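Long-range contacts in scyllo-inosose 3-dehydrogenase (Thermotoga maritima, PDB 3IP1), which catalyses the NAD(+)-dependent, zinc-requiring oxidation of scyllo-inosose to 3-dehydro-scyllo-inosose, probably as a step in myo-inositol breakdown: residues A[58-63]-A[163-168]; A[91-96]-A[156-161]. All blocks are in the same frame, centred on the assembly; numbering follows the deposited sequence.

Contact 1. Residues A[58-63]-A[163-168]; sequences IIIKVK and EYVKVD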
ATOM      1  N   ILE A  58     -29.270 -19.622   9.661  1.00 30.09           N
ATOM      2  CA  ILE A  58     -30.081 -20.102   8.543  1.00 29.63           C
ATOM      3  C   ILE A  58     -29.811 -21.585   8.340  1.00 29.20           C
ATOM      4  O   ILE A  58     -28.773 -22.104   8.750  1.00 28.83           O
ATOM      5  CB  ILE A  58     -29.747 -19.380   7.196  1.00 29.87           C
ATOM      6  CG1 ILE A  58     -28.275 -19.647   6.790  1.00 29.57           C
ATOM      7  CG2 ILE A  58     -30.056 -17.874   7.307  1.00 29.06           C
ATOM      8  CD1 ILE A  58     -27.834 -19.111   5.409  1.00 26.33           C
ATOM      9  N   ILE A  59     -30.756 -22.245   7.688  1.00 28.67           N
ATOM     10  CA  ILE A  59     -30.627 -23.632   7.288  1.00 28.05           C
ATOM     11  C   ILE A  59     -30.680 -23.604   5.778  1.00 27.51           C
ATOM     12  O   ILE A  59     -31.547 -22.953   5.188  1.00 25.93           O
ATOM     13  CB  ILE A  59     -31.792 -24.495   7.864  1.00 28.33           C
ATOM     14  CG1 ILE A  59     -31.666 -24.596   9.395  1.00 29.18           C
ATOM     15  CG2 ILE A  59     -31.803 -25.907   7.263  1.00 27.67           C
ATOM     16  CD1 ILE A  59     -32.964 -25.081  10.081  1.00 30.08           C
ATOM     17  N   ILE A  60     -29.739 -24.313   5.171  1.00 27.38           N
ATOM     18  CA  ILE A  60     -29.584 -24.380   3.737  1.00 26.98           C
ATOM     19  C   ILE A  60     -29.847 -25.807   3.251  1.00 27.67           C
ATOM     20  O   ILE A  60     -29.345 -26.764   3.824  1.00 28.24           O
ATOM     21  CB  ILE A  60     -28.144 -23.979   3.352  1.00 27.23           C
ATOM     22  CG1 ILE A  60     -27.835 -22.543   3.822  1.00 25.94           C
ATOM     23  CG2 ILE A  60     -27.913 -24.154   1.843  1.00 26.21           C
ATOM     24  CD1 ILE A  60     -26.311 -22.212   3.867  1.00 25.15           C
ATOM     25  N   LYS A  61     -30.638 -25.951   2.202  1.00 28.30           N
ATOM     26  CA  LYS A  61     -30.808 -27.235   1.553  1.00 28.84           C
ATOM     27  C   LYS A  61     -29.650 -27.354   0.584  1.00 29.08           C
ATOM     28  O   LYS A  61     -29.567 -26.567  -0.369  1.00 29.38           O
ATOM     29  CB  LYS A  61     -32.146 -27.238   0.820  1.00 29.06           C
ATOM     30  CG  LYS A  61     -32.514 -28.477   0.032  1.00 30.23           C
ATOM     31  CD  LYS A  61     -33.992 -28.325  -0.404  1.00 33.71           C
ATOM     32  CE  LYS A  61     -34.424 -29.356  -1.440  1.00 37.66           C
ATOM     33  NZ  LYS A  61     -34.016 -30.736  -1.048  1.00 38.50           N
ATOM     34  N   VAL A  62     -28.739 -28.302   0.838  1.00 28.97           N
ATOM     35  CA  VAL A  62     -27.513 -28.415   0.029  1.00 28.31           C
ATOM     36  C   VAL A  62     -27.823 -28.850  -1.400  1.00 28.84           C
ATOM     37  O   VAL A  62     -28.588 -29.788  -1.639  1.00 29.09           O
ATOM     38  CB  VAL A  62     -26.449 -29.378   0.664  1.00 28.41           C
ATOM     39  CG1 VAL A  62     -25.145 -29.384  -0.132  1.00 26.94           C
ATOM     40  CG2 VAL A  62     -26.174 -29.029   2.131  1.00 25.64           C
ATOM     41  N   LYS A  63     -27.229 -28.161  -2.361  1.00 29.06           N
ATOM     42  CA  LYS A  63     -27.311 -28.602  -3.741  1.00 29.13           C
ATOM     43  C   LYS A  63     -26.032 -29.276  -4.213  1.00 28.64           C
ATOM     44  O   LYS A  63     -26.083 -30.268  -4.931  1.00 28.68           O
ATOM     45  CB  LYS A  63     -27.647 -27.428  -4.644  1.00 29.97           C
ATOM     46  CG  LYS A  63     -29.089 -26.989  -4.569  1.00 32.59           C
ATOM     47  CD  LYS A  63     -29.941 -27.738  -5.588  1.00 38.35           C
ATOM     48  CE  LYS A  63     -30.833 -28.774  -4.910  1.00 42.58           C
ATOM     49  NZ  LYS A  63     -31.804 -29.421  -5.870  1.00 46.55           N
ATOM     50  N   GLU A 163     -28.083 -33.353   3.466  1.00 29.43           N
ATOM     51  CA  GLU A 163     -29.245 -32.821   2.769  1.00 30.50           C
ATOM     52  C   GLU A 163     -29.495 -31.374   3.207  1.00 30.16           C
ATOM     53  O   GLU A 163     -29.949 -30.558   2.410  1.00 30.16           O
ATOM     54  CB  GLU A 163     -30.480 -33.676   3.054  1.00 30.83           C
ATOM     55  CG  GLU A 163     -30.327 -35.134   2.637  1.00 34.19           C
ATOM     56  CD  GLU A 163     -31.534 -35.966   3.023  1.00 39.64           C
ATOM     57  OE1 GLU A 163     -32.570 -35.860   2.329  1.00 41.73           O
ATOM     58  OE2 GLU A 163     -31.444 -36.726   4.015  1.00 40.81           O
ATOM     59  N   TYR A 164     -29.188 -31.077   4.472  1.00 29.67           N
ATOM     60  CA  TYR A 164     -29.324 -29.729   5.033  1.00 29.80           C
ATOM     61  C   TYR A 164     -28.091 -29.382   5.881  1.00 29.19           C
ATOM     62  O   TYR A 164     -27.462 -30.269   6.468  1.00 29.23           O
ATOM     63  CB  TYR A 164     -30.626 -29.577   5.866  1.00 29.35           C
ATOM     64  CG  TYR A 164     -31.902 -29.813   5.055  1.00 31.96           C
ATOM     65  CD1 TYR A 164     -32.405 -31.098   4.883  1.00 32.26           C
ATOM     66  CD2 TYR A 164     -32.574 -28.752   4.425  1.00 32.22           C
ATOM     67  CE1 TYR A 164     -33.536 -31.332   4.136  1.00 34.22           C
ATOM     68  CE2 TYR A 164     -33.719 -28.981   3.672  1.00 33.64           C
ATOM     69  CZ  TYR A 164     -34.195 -30.281   3.535  1.00 34.92           C
ATOM     70  OH  TYR A 164     -35.329 -30.553   2.794  1.00 35.67           O
ATOM     71  N   VAL A 165     -27.745 -28.099   5.925  1.00 28.86           N
ATOM     72  CA  VAL A 165     -26.679 -27.603   6.799  1.00 28.47           C
ATOM     73  C   VAL A 165     -27.108 -26.308   7.470  1.00 28.88           C
ATOM     74  O   VAL A 165     -27.753 -25.453   6.870  1.00 29.15           O
ATOM     75  CB  VAL A 165     -25.323 -27.411   6.036  1.00 28.81           C
ATOM     76  CG1 VAL A 165     -25.381 -26.227   5.073  1.00 27.92           C
ATOM     77  CG2 VAL A 165     -24.168 -27.244   7.020  1.00 27.77           C
ATOM     78  N   LYS A 166     -26.759 -26.166   8.736  1.00 29.02           N
ATOM     79  CA  LYS A 166     -27.071 -24.953   9.437  1.00 28.69           C
ATOM     80  C   LYS A 166     -25.787 -24.116   9.566  1.00 28.42           C
ATOM     81  O   LYS A 166     -24.750 -24.637   9.942  1.00 28.05           O
ATOM     82  CB  LYS A 166     -27.695 -25.312  10.785  1.00 28.91           C
ATOM     83  CG  LYS A 166     -28.179 -24.174  11.630  1.00 30.71           C
ATOM     84  CD  LYS A 166     -27.068 -23.696  12.556  1.00 34.21           C
ATOM     85  CE  LYS A 166     -26.846 -24.634  13.735  1.00 35.08           C
ATOM     86  NZ  LYS A 166     -27.827 -24.337  14.811  1.00 37.59           N
ATOM     87  N   VAL A 167     -25.861 -22.828   9.222  1.00 28.05           N
ATOM     88  CA  VAL A 167     -24.749 -21.894   9.433  1.00 28.15           C
ATOM     89  C   VAL A 167     -25.283 -20.534   9.876  1.00 28.48           C
ATOM     90  O   VAL A 167     -26.432 -20.182   9.582  1.00 28.34           O
ATOM     91  CB  VAL A 167     -23.879 -21.672   8.145  1.00 27.68           C
ATOM     92  CG1 VAL A 167     -23.272 -22.950   7.660  1.00 27.92           C
ATOM     93  CG2 VAL A 167     -24.705 -21.044   7.028  1.00 28.65           C
ATOM     94  N   ASP A 168     -24.435 -19.746  10.531  1.00 28.55           N
ATOM     95  CA  ASP A 168     -24.761 -18.343  10.765  1.00 28.48           C
ATOM     96  C   ASP A 168     -24.841 -17.548   9.465  1.00 27.78           C
ATOM     97  O   ASP A 168     -24.039 -17.747   8.558  1.00 27.15           O
ATOM     98  CB  ASP A 168     -23.752 -17.679  11.687  1.00 28.71           C
ATOM     99  CG  ASP A 168     -24.274 -16.375  12.249  1.00 30.43           C
ATOM    100  OD1 ASP A 168     -24.380 -15.373  11.501  1.00 30.50           O
ATOM    101  OD2 ASP A 168     -24.598 -16.361  13.449  1.00 33.82           O
TER
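The ring of Tyr164 lies obliquely against Ile59 and Lys61 of strand 58-63: CD2 lies 4.1 Å from Ile59 CG2, and CE2 rests 3.7 Å from Lys61 CB. Tyr164 CG is placed beside its own backbone N and anti to the carbonyl carbon (chi1 -61°), which brings the CD2-CE2 side of the ring against Lys61, whose chain, extended as far as CE and bent at its end, passes obliquely by the ring toward OH. Leu3 and Pro50 also touch this ring. An alanine in place of Tyr164 would probably uncover the aliphatic part of Lys61 and leave the Ile59 methyl CG2 without its aromatic neighbour.

The two strands pair antiparallel in regular alternation. Ile58 with Val167 and Ile60 with Val165 are hydrogen-bonded pairs, each closed by two backbone bonds, whereas Ile59 with Lys166 and Lys61 with Tyr164 are non-hydrogen-bonded pairs. A last bond, Val62 N to Glu163 O (3.0 Å), closes the ladder.

Ile58, Ile60, Val165 and Val167 share one face of the sheet. Here Val167 CG2 meets both isoleucines, 3.7 Å from Ile60 CD1 and 3.8 Å from Ile58 CG1, and Val165 CG1 sits 4.0 Å from Ile60 CB. Lys166 on the other face bends away to Arg51 O and to salt bridges with Glu53 and Glu57.

In this sheet of the GroES-like domain, strand 98-106 takes the backbone of Ile59 and Lys61, while Ile58, Ile60 and Val62 bond across the pair. One face is thus wholly aliphatic and buried; the other mixes buried Ile59 with partly exposed Tyr164, Lys61 and Lys166.

Contact 2. Residues A[91-96]-A[156-161]; sequences FPVTLG and NVDGAF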
ATOM      1  N   PHE A  91     -14.134 -34.817  16.062  1.00 27.50           N
ATOM      2  CA  PHE A  91     -14.903 -35.986  15.595  1.00 26.91           C
ATOM      3  C   PHE A  91     -15.815 -36.580  16.680  1.00 26.60           C
ATOM      4  O   PHE A  91     -15.450 -36.578  17.862  1.00 26.73           O
ATOM      5  CB  PHE A  91     -13.953 -37.073  15.060  1.00 27.04           C
ATOM      6  CG  PHE A  91     -13.091 -36.626  13.884  1.00 29.20           C
ATOM      7  CD1 PHE A  91     -13.610 -35.814  12.875  1.00 27.64           C
ATOM      8  CD2 PHE A  91     -11.762 -37.051  13.782  1.00 29.03           C
ATOM      9  CE1 PHE A  91     -12.828 -35.411  11.815  1.00 29.87           C
ATOM     10  CE2 PHE A  91     -10.966 -36.663  12.714  1.00 29.59           C
ATOM     11  CZ  PHE A  91     -11.503 -35.848  11.715  1.00 30.58           C
ATOM     12  N   PRO A  92     -16.979 -37.140  16.290  1.00 26.43           N
ATOM     13  CA  PRO A  92     -17.469 -37.299  14.906  1.00 26.39           C
ATOM     14  C   PRO A  92     -17.978 -35.976  14.334  1.00 26.30           C
ATOM     15  O   PRO A  92     -18.325 -35.073  15.091  1.00 25.91           O
ATOM     16  CB  PRO A  92     -18.621 -38.302  15.048  1.00 26.34           C
ATOM     17  CG  PRO A  92     -19.087 -38.146  16.476  1.00 26.70           C
ATOM     18  CD  PRO A  92     -17.847 -37.828  17.271  1.00 26.42           C
ATOM     19  N   VAL A  93     -17.996 -35.862  13.012  1.00 26.37           N
ATOM     20  CA  VAL A  93     -18.436 -34.621  12.357  1.00 25.83           C
ATOM     21  C   VAL A  93     -18.965 -34.960  10.975  1.00 26.10           C
ATOM     22  O   VAL A  93     -18.499 -35.918  10.343  1.00 26.06           O
ATOM     23  CB  VAL A  93     -17.251 -33.596  12.254  1.00 25.95           C
ATOM     24  CG1 VAL A  93     -16.283 -33.953  11.096  1.00 25.31           C
ATOM     25  CG2 VAL A  93     -17.763 -32.167  12.126  1.00 25.24           C
ATOM     26  N   THR A  94     -19.942 -34.189  10.512  1.00 26.40           N
ATOM     27  CA  THR A  94     -20.340 -34.235   9.103  1.00 26.94           C
ATOM     28  C   THR A  94     -19.318 -33.480   8.290  1.00 27.04           C
ATOM     29  O   THR A  94     -19.023 -32.304   8.569  1.00 26.84           O
ATOM     30  CB  THR A  94     -21.753 -33.636   8.882  1.00 27.53           C
ATOM     31  OG1 THR A  94     -22.703 -34.414   9.621  1.00 27.01           O
ATOM     32  CG2 THR A  94     -22.150 -33.634   7.390  1.00 26.62           C
ATOM     33  N   LEU A  95     -18.776 -34.160   7.290  1.00 26.54           N
ATOM     34  CA  LEU A  95     -17.771 -33.566   6.422  1.00 26.89           C
ATOM     35  C   LEU A  95     -18.417 -32.691   5.340  1.00 26.97           C
ATOM     36  O   LEU A  95     -19.641 -32.703   5.166  1.00 26.42           O
ATOM     37  CB  LEU A  95     -16.896 -34.659   5.784  1.00 26.44           C
ATOM     38  CG  LEU A  95     -16.056 -35.542   6.722  1.00 27.00           C
ATOM     39  CD1 LEU A  95     -15.504 -36.697   5.905  1.00 26.22           C
ATOM     40  CD2 LEU A  95     -14.901 -34.747   7.401  1.00 24.80           C
ATOM     41  N   GLY A  96     -17.582 -31.934   4.628  1.00 26.85           N
ATOM     42  CA  GLY A  96     -18.022 -31.124   3.495  1.00 27.03           C
ATOM     43  C   GLY A  96     -18.031 -29.638   3.809  1.00 27.57           C
ATOM     44  O   GLY A  96     -18.714 -29.197   4.746  1.00 27.53           O
ATOM     45  N   ASN A 156     -14.805 -29.500  12.629  1.00 27.41           N
ATOM     46  CA  ASN A 156     -15.349 -29.695  13.962  1.00 27.24           C
ATOM     47  C   ASN A 156     -16.774 -29.148  14.114  1.00 27.03           C
ATOM     48  O   ASN A 156     -17.340 -29.207  15.186  1.00 27.47           O
ATOM     49  CB  ASN A 156     -14.409 -29.102  15.009  1.00 26.86           C
ATOM     50  CG  ASN A 156     -14.430 -27.578  15.030  1.00 27.35           C
ATOM     51  OD1 ASN A 156     -14.282 -26.919  13.993  1.00 28.50           O
ATOM     52  ND2 ASN A 156     -14.603 -27.013  16.215  1.00 25.20           N
ATOM     53  N   VAL A 157     -17.339 -28.584  13.053  1.00 27.58           N
ATOM     54  CA  VAL A 157     -18.763 -28.181  13.057  1.00 27.79           C
ATOM     55  C   VAL A 157     -19.404 -28.903  11.872  1.00 27.82           C
ATOM     56  O   VAL A 157     -18.830 -28.912  10.781  1.00 27.73           O
ATOM     57  CB  VAL A 157     -18.944 -26.625  12.944  1.00 27.89           C
ATOM     58  CG1 VAL A 157     -20.442 -26.206  12.891  1.00 27.68           C
ATOM     59  CG2 VAL A 157     -18.265 -25.909  14.102  1.00 26.95           C
ATOM     60  N   ASP A 158     -20.569 -29.516  12.079  1.00 27.83           N
ATOM     61  CA  ASP A 158     -21.229 -30.293  11.003  1.00 27.50           C
ATOM     62  C   ASP A 158     -21.333 -29.521   9.695  1.00 27.42           C
ATOM     63  O   ASP A 158     -21.832 -28.379   9.666  1.00 27.00           O
ATOM     64  CB  ASP A 158     -22.618 -30.802  11.441  1.00 27.58           C
ATOM     65  CG  ASP A 158     -22.533 -31.916  12.490  1.00 28.34           C
ATOM     66  OD1 ASP A 158     -21.515 -32.658  12.514  1.00 29.36           O
ATOM     67  OD2 ASP A 158     -23.478 -32.035  13.308  1.00 26.88           O
ATOM     68  N   GLY A 159     -20.877 -30.175   8.627  1.00 27.42           N
ATOM     69  CA  GLY A 159     -20.717 -29.584   7.317  1.00 27.17           C
ATOM     70  C   GLY A 159     -21.770 -29.987   6.302  1.00 27.71           C
ATOM     71  O   GLY A 159     -22.897 -30.353   6.666  1.00 27.47           O
ATOM     72  N   ALA A 160     -21.399 -29.937   5.022  1.00 27.71           N
ATOM     73  CA  ALA A 160     -22.393 -29.899   3.948  1.00 27.74           C
ATOM     74  C   ALA A 160     -22.547 -31.138   3.072  1.00 27.90           C
ATOM     75  O   ALA A 160     -23.304 -31.093   2.106  1.00 28.23           O
ATOM     76  CB  ALA A 160     -22.189 -28.646   3.091  1.00 27.51           C
ATOM     77  N   PHE A 161     -21.855 -32.238   3.391  1.00 28.01           N
ATOM     78  CA  PHE A 161     -22.151 -33.540   2.756  1.00 28.01           C
ATOM     79  C   PHE A 161     -23.414 -34.091   3.421  1.00 28.30           C
ATOM     80  O   PHE A 161     -23.376 -35.058   4.190  1.00 28.83           O
ATOM     81  CB  PHE A 161     -20.992 -34.533   2.861  1.00 27.45           C
ATOM     82  CG  PHE A 161     -19.821 -34.217   1.960  1.00 26.81           C
ATOM     83  CD1 PHE A 161     -20.010 -33.914   0.615  1.00 26.33           C
ATOM     84  CD2 PHE A 161     -18.523 -34.278   2.447  1.00 27.30           C
ATOM     85  CE1 PHE A 161     -18.912 -33.652  -0.222  1.00 26.86           C
ATOM     86  CE2 PHE A 161     -17.415 -33.993   1.611  1.00 26.53           C
ATOM     87  CZ  PHE A 161     -17.629 -33.679   0.279  1.00 24.90           C
TER
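Leu95 and Gly96 meet Phe161 at close quarters. Gly96 CA stands over one face of the ring in a CH-pi contact, 3.8 Å from the centroid and 30° off the normal, while Leu95 CB approaches the edge in the ring plane, 3.7 Å from CD2. Phe161 N donates to Leu95 O, pinning the backbone from which the ring projects. Of the two preceding residues, Ala160 N bonds to Gly96 O at 2.8 Å and Gly159 N to Thr94 O.

The fourth bond uses a side chain: Asp158 OD1 accepts from Thr94 N at 3.0 Å, on its anti side and 30° out of the carboxylate plane. With Asp158 CG beside its backbone N and anti to the carbonyl carbon (chi1 -71°), the end of the side chain comes nearer to Thr94, and the two side chains cross at about a right angle.

Two glycines make this closeness possible. A CB on Gly159 would collide with Gly96 O and Thr94 O, and one on Gly96 with Phe161 N.

In the next shell Arg7 of strand 3-12 grips both partners, through a salt bridge to Asp158 and a hydrogen bond to Thr94 OG1. Helix 69-75 contributes Asp71 against Leu95 and Phe161.

The contact therefore joins segment 91-96 to the loop ahead of strand 164-168 by three backbone bonds and one to a carboxylate, which the Arg7 charge probably stabilises.

In the fold
Both contacts belong to the GroES-like catalytic domain, their centres about 12 Å apart. Segments 91-96 and 156-161 both fall in the chain between 58-63 and 163-168, so the contact 1 pair closes round contact 2. They also touch directly: Val62 CG1 lies 3.4 Å from Ala160 O, and Val165 CG2 3.4 Å from Gly159 O, so the valines of the strand pair pack on the glycine-containing loop. Segment 91-96 leads straight into His97 and Glu98, metal ligands with Glu195 at a site occupied here by cadmium. Gly96 comes within about 8 Å of a bound cadmium ion, whereas the Val62 side chain is about 14 Å from one, so contact 2 lies nearer to bound metal.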